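PDB 1OYZ: protein YibA from Escherichia coli, which is of unknown function, perhaps an oxidoreductase, and folds as an all-helical chain of HEAT-like repeats. Local coordinates for residues A[45-50]-A[75-80]; A[110-115]-A[145-150]; A[140-145]-A[170-175]. All blocks are in the same frame, centred on the assembly; numbering follows the deposited sequence.

Contact 1 of 3, residues A[45-50]-A[75-80]; sequences RVLQLR and AFILGQ
Gln48 and Phe76 join two neighbouring helices of an all-helical HEAT-like solenoid, helix 37-50 and helix 68-80. Gln48 reaches across from 45-50 with its chain extended beyond CG and sets its amide nitrogen over one face of the Phe76 ring, so that NE2 of Gln48 lies 3.5 Å above the ring plane and over its centre. The amide is not laid flat on the ring: the two planes are 39° apart. From the same place NE2 of Gln48 donates to the backbone O of Phe76 at 2.9 Å, a bent bond. The donor comes from above the carbonyl plane rather than along a lone pair, and Gly79 N, also bonded to Phe76 O, arrives from the opposite face. The Phe76 carbonyl is thus gripped twice, once by its own helix and once by the neighbour.

With CG anti to the backbone N (chi1 174°), beside its own carbonyl carbon, the Phe76 ring lies close to the carbonyl, and the one NE2 can meet both. Arg45 CG meets the ring edge at Phe76 CE2, 4.4 Å away, while the Arg45 guanidinium makes a cation-pi contact with Tyr17 of helix 14-21.

In such a superhelix successive helical hairpins stack side by side, and here the axes of the two short segments pass 8.7 Å apart at a crossing angle of -31°. Nearer its root, the aliphatic part of Gln48 lies against the other backbone, its CG 3.6 Å from Ile77 O. The apolar side is closed by Leu47 CD1 against Ile77 CD1 at 4.0 Å; behind them Leu47 packs on Leu28 and Phe29 of helix 25-31, and Ile77 on Ala59 of helix 53-63.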
loop_
_atom_site.group_PDB
_atom_site.type_symbol
_atom_site.label_atom_id
_atom_site.label_comp_id
_atom_site.label_asym_id
_atom_site.label_seq_id
_atom_site.Cartn_x
_atom_site.Cartn_y
_atom_site.Cartn_z
ATOM N N ARG A 45 11.065 6.579 -15.693
ATOM C CA ARG A 45 10.208 7.606 -15.088
ATOM C C ARG A 45 10.076 8.779 -16.064
ATOM O O ARG A 45 8.992 9.306 -16.242
ATOM C CB ARG A 45 10.777 8.114 -13.747
ATOM C CG ARG A 45 10.743 7.103 -12.577
ATOM C CD ARG A 45 11.280 7.714 -11.257
ATOM N NE ARG A 45 10.481 8.875 -10.831
ATOM C CZ ARG A 45 10.958 9.914 -10.133
ATOM N NH1 ARG A 45 10.149 10.913 -9.798
ATOM N NH2 ARG A 45 12.238 9.967 -9.767
ATOM N N VAL A 46 11.173 9.174 -16.702
ATOM C CA VAL A 46 11.096 10.285 -17.638
ATOM C C VAL A 46 10.174 9.875 -18.765
ATOM O O VAL A 46 9.354 10.671 -19.239
ATOM C CB VAL A 46 12.467 10.654 -18.215
ATOM C CG1 VAL A 46 12.336 11.879 -19.105
ATOM C CG2 VAL A 46 13.447 10.907 -17.095
ATOM N N LEU A 47 10.278 8.612 -19.169
ATOM C CA LEU A 47 9.411 8.128 -20.248
ATOM C C LEU A 47 7.933 8.160 -19.831
ATOM O O LEU A 47 7.070 8.548 -20.623
ATOM C CB LEU A 47 9.838 6.709 -20.702
ATOM C CG LEU A 47 11.217 6.686 -21.396
ATOM C CD1 LEU A 47 11.625 5.300 -21.866
ATOM C CD2 LEU A 47 11.133 7.608 -22.569
ATOM N N GLN A 48 7.634 7.788 -18.587
ATOM C CA GLN A 48 6.241 7.808 -18.141
ATOM C C GLN A 48 5.709 9.236 -18.182
ATOM O O GLN A 48 4.527 9.448 -18.444
ATOM C CB GLN A 48 6.072 7.262 -16.702
ATOM C CG GLN A 48 6.355 5.767 -16.468
ATOM C CD GLN A 48 6.423 5.427 -14.959
ATOM O OE1 GLN A 48 6.982 6.194 -14.182
ATOM N NE2 GLN A 48 5.871 4.273 -14.558
ATOM N N LEU A 49 6.584 10.207 -17.915
ATOM C CA LEU A 49 6.204 11.634 -17.904
ATOM C C LEU A 49 5.948 12.249 -19.277
ATOM O O LEU A 49 4.908 12.864 -19.501
ATOM C CB LEU A 49 7.284 12.479 -17.196
ATOM C CG LEU A 49 7.125 14.014 -17.212
ATOM C CD1 LEU A 49 5.990 14.416 -16.305
ATOM C CD2 LEU A 49 8.409 14.700 -16.754
ATOM N N ARG A 50 6.900 12.094 -20.190
ATOM C CA ARG A 50 6.771 12.692 -21.520
ATOM C C ARG A 50 6.166 11.719 -22.489
ATOM O O ARG A 50 5.488 12.098 -23.437
ATOM C CB ARG A 50 8.142 13.073 -22.076
ATOM C CG ARG A 50 9.038 13.838 -21.132
ATOM C CD ARG A 50 10.212 14.493 -21.893
ATOM N NE ARG A 50 10.892 13.578 -22.811
ATOM C CZ ARG A 50 12.211 13.412 -22.863
ATOM N NH1 ARG A 50 12.976 14.098 -22.035
ATOM N NH2 ARG A 50 12.772 12.587 -23.764
ATOM N N ALA A 75 6.273 -3.049 -18.396
ATOM C CA ALA A 75 5.028 -3.049 -17.647
ATOM C C ALA A 75 5.020 -1.858 -16.688
ATOM O O ALA A 75 3.981 -1.242 -16.472
ATOM C CB ALA A 75 4.884 -4.349 -16.881
ATOM N N PHE A 76 6.180 -1.521 -16.133
ATOM C CA PHE A 76 6.272 -0.368 -15.222
ATOM C C PHE A 76 5.909 0.907 -16.000
ATOM O O PHE A 76 5.044 1.683 -15.589
ATOM C CB PHE A 76 7.697 -0.248 -14.661
ATOM C CG PHE A 76 7.937 0.994 -13.818
ATOM C CD1 PHE A 76 7.231 1.202 -12.632
ATOM C CD2 PHE A 76 8.916 1.926 -14.194
ATOM C CE1 PHE A 76 7.499 2.309 -11.823
ATOM C CE2 PHE A 76 9.196 3.041 -13.395
ATOM C CZ PHE A 76 8.486 3.239 -12.201
ATOM N N ILE A 77 6.568 1.111 -17.128
ATOM C CA ILE A 77 6.303 2.283 -17.939
ATOM C C ILE A 77 4.828 2.383 -18.269
ATOM O O ILE A 77 4.200 3.436 -18.104
ATOM C CB ILE A 77 7.139 2.253 -19.249
ATOM C CG1 ILE A 77 8.600 2.517 -18.932
ATOM C CG2 ILE A 77 6.698 3.346 -20.201
ATOM C CD1 ILE A 77 9.510 2.371 -20.107
ATOM N N LEU A 78 4.279 1.263 -18.708
ATOM C CA LEU A 78 2.881 1.165 -19.104
ATOM C C LEU A 78 1.877 1.512 -17.998
ATOM O O LEU A 78 0.743 1.872 -18.278
ATOM C CB LEU A 78 2.638 -0.255 -19.644
ATOM C CG LEU A 78 2.411 -0.480 -21.152
ATOM C CD1 LEU A 78 3.118 0.562 -21.971
ATOM C CD2 LEU A 78 2.844 -1.886 -21.553
ATOM N N GLY A 79 2.281 1.418 -16.743
ATOM C CA GLY A 79 1.338 1.743 -15.679
ATOM C C GLY A 79 1.015 3.224 -15.504
ATOM O O GLY A 79 -0.036 3.574 -14.961
ATOM N N GLN A 80 1.891 4.113 -15.964
ATOM C CA GLN A 80 1.620 5.538 -15.791
ATOM C C GLN A 80 1.722 6.436 -17.043
ATOM O O GLN A 80 1.260 7.574 -17.033
ATOM C CB GLN A 80 2.514 6.065 -14.654
ATOM C CG GLN A 80 2.149 5.461 -13.287
ATOM C CD GLN A 80 3.228 5.646 -12.237
ATOM O OE1 GLN A 80 3.465 6.756 -11.768
ATOM N NE2 GLN A 80 3.895 4.553 -11.865
#

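Contact 2 of 3, residues A[110-115]-A[145-150]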
loop_
_atom_site.group_PDB
_atom_site.type_symbol
_atom_site.label_atom_id
_atom_site.label_comp_id
_atom_site.label_asym_id
_atom_site.label_seq_id
_atom_site.Cartn_x
_atom_site.Cartn_y
_atom_site.Cartn_z
ATOM N N THR A 110 5.002 -5.997 -10.530
ATOM C CA THR A 110 4.991 -4.708 -11.215
ATOM C C THR A 110 3.725 -4.547 -12.056
ATOM O O THR A 110 3.054 -3.509 -11.995
ATOM C CB THR A 110 6.237 -4.565 -12.142
ATOM O OG1 THR A 110 7.406 -4.553 -11.335
ATOM C CG2 THR A 110 6.192 -3.240 -12.984
ATOM N N ALA A 111 3.374 -5.586 -12.807
ATOM C CA ALA A 111 2.189 -5.525 -13.659
ATOM C C ALA A 111 0.932 -5.262 -12.854
ATOM O O ALA A 111 0.109 -4.436 -13.259
ATOM C CB ALA A 111 2.050 -6.807 -14.484
ATOM N N ILE A 112 0.766 -5.958 -11.725
ATOM C CA ILE A 112 -0.399 -5.734 -10.865
ATOM C C ILE A 112 -0.371 -4.258 -10.398
ATOM O O ILE A 112 -1.383 -3.579 -10.421
ATOM C CB ILE A 112 -0.368 -6.683 -9.598
ATOM C CG1 ILE A 112 -0.542 -8.165 -10.001
ATOM C CG2 ILE A 112 -1.485 -6.330 -8.636
ATOM C CD1 ILE A 112 -0.177 -9.142 -8.841
ATOM N N GLU A 113 0.794 -3.753 -9.985
ATOM C CA GLU A 113 0.857 -2.342 -9.572
ATOM C C GLU A 113 0.470 -1.428 -10.752
ATOM O O GLU A 113 -0.249 -0.437 -10.566
ATOM C CB GLU A 113 2.255 -1.996 -9.036
ATOM C CG GLU A 113 2.479 -2.573 -7.628
ATOM C CD GLU A 113 3.930 -2.926 -7.312
ATOM O OE1 GLU A 113 4.837 -2.593 -8.107
ATOM O OE2 GLU A 113 4.167 -3.540 -6.249
ATOM N N SER A 114 0.920 -1.770 -11.967
ATOM C CA SER A 114 0.546 -0.973 -13.136
ATOM C C SER A 114 -0.961 -1.091 -13.456
ATOM O O SER A 114 -1.572 -0.087 -13.851
ATOM C CB SER A 114 1.410 -1.352 -14.358
ATOM O OG SER A 114 2.779 -0.975 -14.179
ATOM N N THR A 115 -1.601 -2.264 -13.279
ATOM C CA THR A 115 -3.050 -2.316 -13.579
ATOM C C THR A 115 -3.795 -1.426 -12.565
ATOM O O THR A 115 -4.868 -0.879 -12.872
ATOM C CB THR A 115 -3.726 -3.760 -13.505
ATOM O OG1 THR A 115 -3.606 -4.283 -12.177
ATOM C CG2 THR A 115 -3.124 -4.755 -14.539
ATOM N N ARG A 145 1.595 -10.912 -3.748
ATOM C CA ARG A 145 0.516 -10.738 -2.800
ATOM C C ARG A 145 0.530 -9.288 -2.283
ATOM O O ARG A 145 -0.512 -8.662 -2.183
ATOM C CB ARG A 145 0.629 -11.750 -1.655
ATOM C CG ARG A 145 0.397 -13.192 -2.120
ATOM C CD ARG A 145 -0.048 -14.107 -0.992
ATOM N NE ARG A 145 0.876 -14.093 0.133
ATOM C CZ ARG A 145 2.125 -14.534 0.096
ATOM N NH1 ARG A 145 2.630 -15.027 -1.025
ATOM N NH2 ARG A 145 2.863 -14.516 1.201
ATOM N N ARG A 146 1.712 -8.758 -1.990
ATOM C CA ARG A 146 1.836 -7.373 -1.527
ATOM C C ARG A 146 1.243 -6.438 -2.581
ATOM O O ARG A 146 0.415 -5.597 -2.274
ATOM C CB ARG A 146 3.310 -6.995 -1.313
ATOM C CG ARG A 146 3.537 -5.661 -0.587
ATOM C CD ARG A 146 5.025 -5.338 -0.531
ATOM N NE ARG A 146 5.815 -6.560 -0.351
ATOM C CZ ARG A 146 7.094 -6.685 -0.701
ATOM N NH1 ARG A 146 7.735 -5.660 -1.249
ATOM N NH2 ARG A 146 7.729 -7.843 -0.527
ATOM N N ALA A 147 1.675 -6.596 -3.831
ATOM C CA ALA A 147 1.176 -5.740 -4.885
ATOM C C ALA A 147 -0.334 -5.903 -5.002
ATOM O O ALA A 147 -1.041 -4.960 -5.344
ATOM C CB ALA A 147 1.884 -6.054 -6.200
ATOM N N THR A 148 -0.841 -7.084 -4.668
ATOM C CA THR A 148 -2.282 -7.325 -4.741
ATOM C C THR A 148 -2.944 -6.496 -3.654
ATOM O O THR A 148 -4.034 -5.927 -3.854
ATOM C CB THR A 148 -2.641 -8.834 -4.524
ATOM O OG1 THR A 148 -1.950 -9.637 -5.493
ATOM C CG2 THR A 148 -4.141 -9.068 -4.687
ATOM N N ALA A 149 -2.298 -6.406 -2.497
ATOM C CA ALA A 149 -2.900 -5.609 -1.419
ATOM C C ALA A 149 -3.086 -4.165 -1.902
ATOM O O ALA A 149 -4.151 -3.562 -1.737
ATOM C CB ALA A 149 -2.009 -5.655 -0.161
ATOM N N PHE A 150 -2.042 -3.617 -2.507
ATOM C CA PHE A 150 -2.104 -2.258 -3.036
ATOM C C PHE A 150 -3.252 -2.108 -4.014
ATOM O O PHE A 150 -4.044 -1.167 -3.949
ATOM C CB PHE A 150 -0.805 -1.926 -3.759
ATOM C CG PHE A 150 -0.850 -0.631 -4.497
ATOM C CD1 PHE A 150 -1.144 0.556 -3.824
ATOM C CD2 PHE A 150 -0.630 -0.594 -5.862
ATOM C CE1 PHE A 150 -1.222 1.758 -4.504
ATOM C CE2 PHE A 150 -0.706 0.600 -6.549
ATOM C CZ PHE A 150 -1.004 1.781 -5.868
#
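Ala147 offers its methyl group to two neighbouring side chains of helix 105-121, Ile112 and Glu113. Ile112 meets it at the branch point, CB 4.1 Å from Ala147 CB, and its CG2, anti to the backbone N, rests 3.6 Å from Ala147 O. Its other branch runs obliquely past Thr148 and ends with CD1 3.8 Å from Thr148 OG1, a hydroxyl already engaged with Val144 O and Thr136 OG1. Glu113 passes along another flank of the methyl, extended beyond CG, and brings OE2 within 3.4 Å of Ala147 CB. Its chain meets Phe150 at about a right angle, with Glu113 CG 4.1 Å from Phe150 CD2 and the carboxylate turned 72° from the ring plane. An alanine in place of Glu113 would remove the methylenes beside Phe150 and is likely to leave that ring freer to shift and one flank of the Ala147 methyl less covered. The two helix segments run almost parallel, 5° apart with axes 8.6 Å from each other, as neighbouring helices stacked in a HEAT-type solenoid do. No hydrogen bond crosses between the segments, so cohesion rests on van der Waals contact and shape, with Glu113 contributing its methylenes and one carboxylate oxygen.

Contact 3 of 3, residues A[140-145]-A[170-175]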
loop_
_atom_site.group_PDB
_atom_site.type_symbol
_atom_site.label_atom_id
_atom_site.label_comp_id
_atom_site.label_asym_id
_atom_site.label_seq_id
_atom_site.Cartn_x
_atom_site.Cartn_y
_atom_site.Cartn_z
ATOM N N LYS A 140 2.075 -17.422 -4.929
ATOM C CA LYS A 140 3.079 -17.948 -4.034
ATOM C C LYS A 140 4.101 -16.890 -3.692
ATOM O O LYS A 140 4.784 -16.992 -2.676
ATOM C CB LYS A 140 3.760 -19.157 -4.670
ATOM C CG LYS A 140 4.189 -20.222 -3.677
ATOM C CD LYS A 140 5.430 -19.807 -2.906
ATOM C CE LYS A 140 6.164 -21.009 -2.307
ATOM N NZ LYS A 140 7.592 -20.662 -1.981
ATOM N N SER A 141 4.210 -15.864 -4.535
ATOM C CA SER A 141 5.162 -14.793 -4.282
ATOM C C SER A 141 4.604 -13.713 -3.361
ATOM O O SER A 141 3.502 -13.208 -3.577
ATOM C CB SER A 141 5.589 -14.138 -5.588
ATOM O OG SER A 141 6.286 -12.922 -5.320
ATOM N N THR A 142 5.385 -13.348 -2.348
ATOM C CA THR A 142 4.985 -12.312 -1.407
ATOM C C THR A 142 4.918 -10.968 -2.106
ATOM O O THR A 142 4.028 -10.165 -1.841
ATOM C CB THR A 142 5.988 -12.182 -0.240
ATOM O OG1 THR A 142 7.312 -12.058 -0.771
ATOM C CG2 THR A 142 5.922 -13.385 0.656
ATOM N N ASN A 143 5.866 -10.714 -2.994
ATOM C CA ASN A 143 5.862 -9.445 -3.717
ATOM C C ASN A 143 4.536 -9.313 -4.441
ATOM O O ASN A 143 3.918 -8.234 -4.431
ATOM C CB ASN A 143 6.994 -9.402 -4.725
ATOM C CG ASN A 143 8.323 -9.769 -4.105
ATOM O OD1 ASN A 143 9.285 -9.007 -4.178
ATOM N ND2 ASN A 143 8.385 -10.950 -3.483
ATOM N N VAL A 144 4.081 -10.413 -5.047
ATOM C CA VAL A 144 2.814 -10.395 -5.771
ATOM C C VAL A 144 1.644 -10.167 -4.849
ATOM O O VAL A 144 0.778 -9.343 -5.136
ATOM C CB VAL A 144 2.567 -11.715 -6.555
ATOM C CG1 VAL A 144 1.126 -11.757 -7.031
ATOM C CG2 VAL A 144 3.536 -11.820 -7.758
ATOM N N ARG A 145 1.595 -10.912 -3.748
ATOM C CA ARG A 145 0.516 -10.738 -2.800
ATOM C C ARG A 145 0.530 -9.288 -2.283
ATOM O O ARG A 145 -0.512 -8.662 -2.183
ATOM C CB ARG A 145 0.629 -11.750 -1.655
ATOM C CG ARG A 145 0.397 -13.192 -2.120
ATOM C CD ARG A 145 -0.048 -14.107 -0.992
ATOM N NE ARG A 145 0.876 -14.093 0.133
ATOM C CZ ARG A 145 2.125 -14.534 0.096
ATOM N NH1 ARG A 145 2.630 -15.027 -1.025
ATOM N NH2 ARG A 145 2.863 -14.516 1.201
ATOM N N ASP A 170 -1.647 -13.466 6.235
ATOM C CA ASP A 170 -0.443 -13.696 5.477
ATOM C C ASP A 170 0.805 -13.896 6.315
ATOM O O ASP A 170 0.956 -13.317 7.392
ATOM C CB ASP A 170 -0.210 -12.557 4.505
ATOM C CG ASP A 170 0.658 -12.966 3.357
ATOM O OD1 ASP A 170 1.876 -13.148 3.559
ATOM O OD2 ASP A 170 0.110 -13.127 2.247
ATOM N N PRO A 171 1.710 -14.753 5.831
ATOM C CA PRO A 171 2.962 -15.034 6.535
ATOM C C PRO A 171 3.853 -13.804 6.499
ATOM O O PRO A 171 4.738 -13.633 7.325
ATOM C CB PRO A 171 3.539 -16.206 5.744
ATOM C CG PRO A 171 2.316 -16.918 5.280
ATOM C CD PRO A 171 1.461 -15.774 4.795
ATOM N N ASN A 172 3.616 -12.925 5.546
ATOM C CA ASN A 172 4.436 -11.729 5.476
ATOM C C ASN A 172 3.806 -10.597 6.293
ATOM O O ASN A 172 2.632 -10.281 6.124
ATOM C CB ASN A 172 4.607 -11.283 4.035
ATOM C CG ASN A 172 5.640 -10.203 3.895
ATOM O OD1 ASN A 172 6.842 -10.463 3.928
ATOM N ND2 ASN A 172 5.182 -8.971 3.750
ATOM N N GLY A 173 4.612 -9.991 7.162
ATOM C CA GLY A 173 4.148 -8.914 8.014
ATOM C C GLY A 173 3.740 -7.677 7.256
ATOM O O GLY A 173 2.781 -6.989 7.615
ATOM N N ASP A 174 4.474 -7.403 6.185
ATOM C CA ASP A 174 4.205 -6.251 5.323
ATOM C C ASP A 174 2.817 -6.409 4.641
ATOM O O ASP A 174 2.028 -5.447 4.554
ATOM C CB ASP A 174 5.329 -6.171 4.280
ATOM C CG ASP A 174 5.319 -4.879 3.507
ATOM O OD1 ASP A 174 4.260 -4.534 2.930
ATOM O OD2 ASP A 174 6.381 -4.211 3.477
ATOM N N VAL A 175 2.542 -7.617 4.150
ATOM C CA VAL A 175 1.249 -7.920 3.530
ATOM C C VAL A 175 0.114 -7.736 4.574
ATOM O O VAL A 175 -0.902 -7.077 4.297
ATOM C CB VAL A 175 1.184 -9.392 3.000
ATOM C CG1 VAL A 175 -0.279 -9.747 2.602
ATOM C CG2 VAL A 175 2.109 -9.563 1.789
#
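Arg145 and Asp170 meet in a two-pronged salt bridge, guanidinium edge against carboxylate. NE of Arg145 points at OD2 of Asp170 along a bond whose modelled length is too short to be trusted, and NH2 of Arg145 donates to OD1 of Asp170 at 2.9 Å with an N-H...O angle of 168°. The second bond uses the syn lone pair of OD1, and the two planar groups are only 9° from coplanar, as suits a pairing in which each nitrogen faces one oxygen. The bend of the arginine chain at chi3 (-55°) swings the guanidinium round to present this edge to the aspartate.

Each partner is itself held. Asp170 OD1 uses its anti lone pair to accept from Asn172 N at 2.7 Å, closing an Asx turn; that oxygen therefore serves two donors, which fixes the rotation of the carboxylate and probably favours its charged form. On the arginine side, NH1 turns back to its own chain, bonding to Asp139 O and weakly to Lys140 O.

These are the turns that lead into two neighbouring helices of the HEAT-repeat region, 142-153 and 173-186, and the salt bridge ties the start of 142-153 to the turn before 173-186. Ser141 and Asn172 occupy the two N-cap positions, and the Ser141 hydroxyl accepts a weak, 3.4 Å capping bond from Val144 N.

Around the polar centre the contacts are van der Waals and looser. Val175 CG2 lies 4.3 Å from Arg145 CB and 4.1 Å from Thr142 O, beside the first carbons of the arginine chain. The Thr142 methyl CG2 is 4.2 Å from Asn172 CB, the two side chains crossing at about a right angle. Arg176 of helix 173-186 binds Asp170 O.

In the fold
The three contacts follow one another along the solenoid, each joining a helix to a later neighbour. Contact 1, between helices 37-50 and 68-80, closes before contact 2 opens; contacts 2 and 3 interleave along the chain, share Arg145 and both use helix 142-153. Centres of contacts 1 and 2 lie 16 Å apart, those of 2 and 3 11 Å, and those of 1 and 3 25 Å. The neighbours touch directly: Ser114 OG makes a probable hydrogen bond with Ala75 O at 2.6 Å, and Ile112 CD1 packs on Val144 CG1. Helices 37-50, 68-80, 105-121, 142-153 and 173-186 are thus linked in one continuous row.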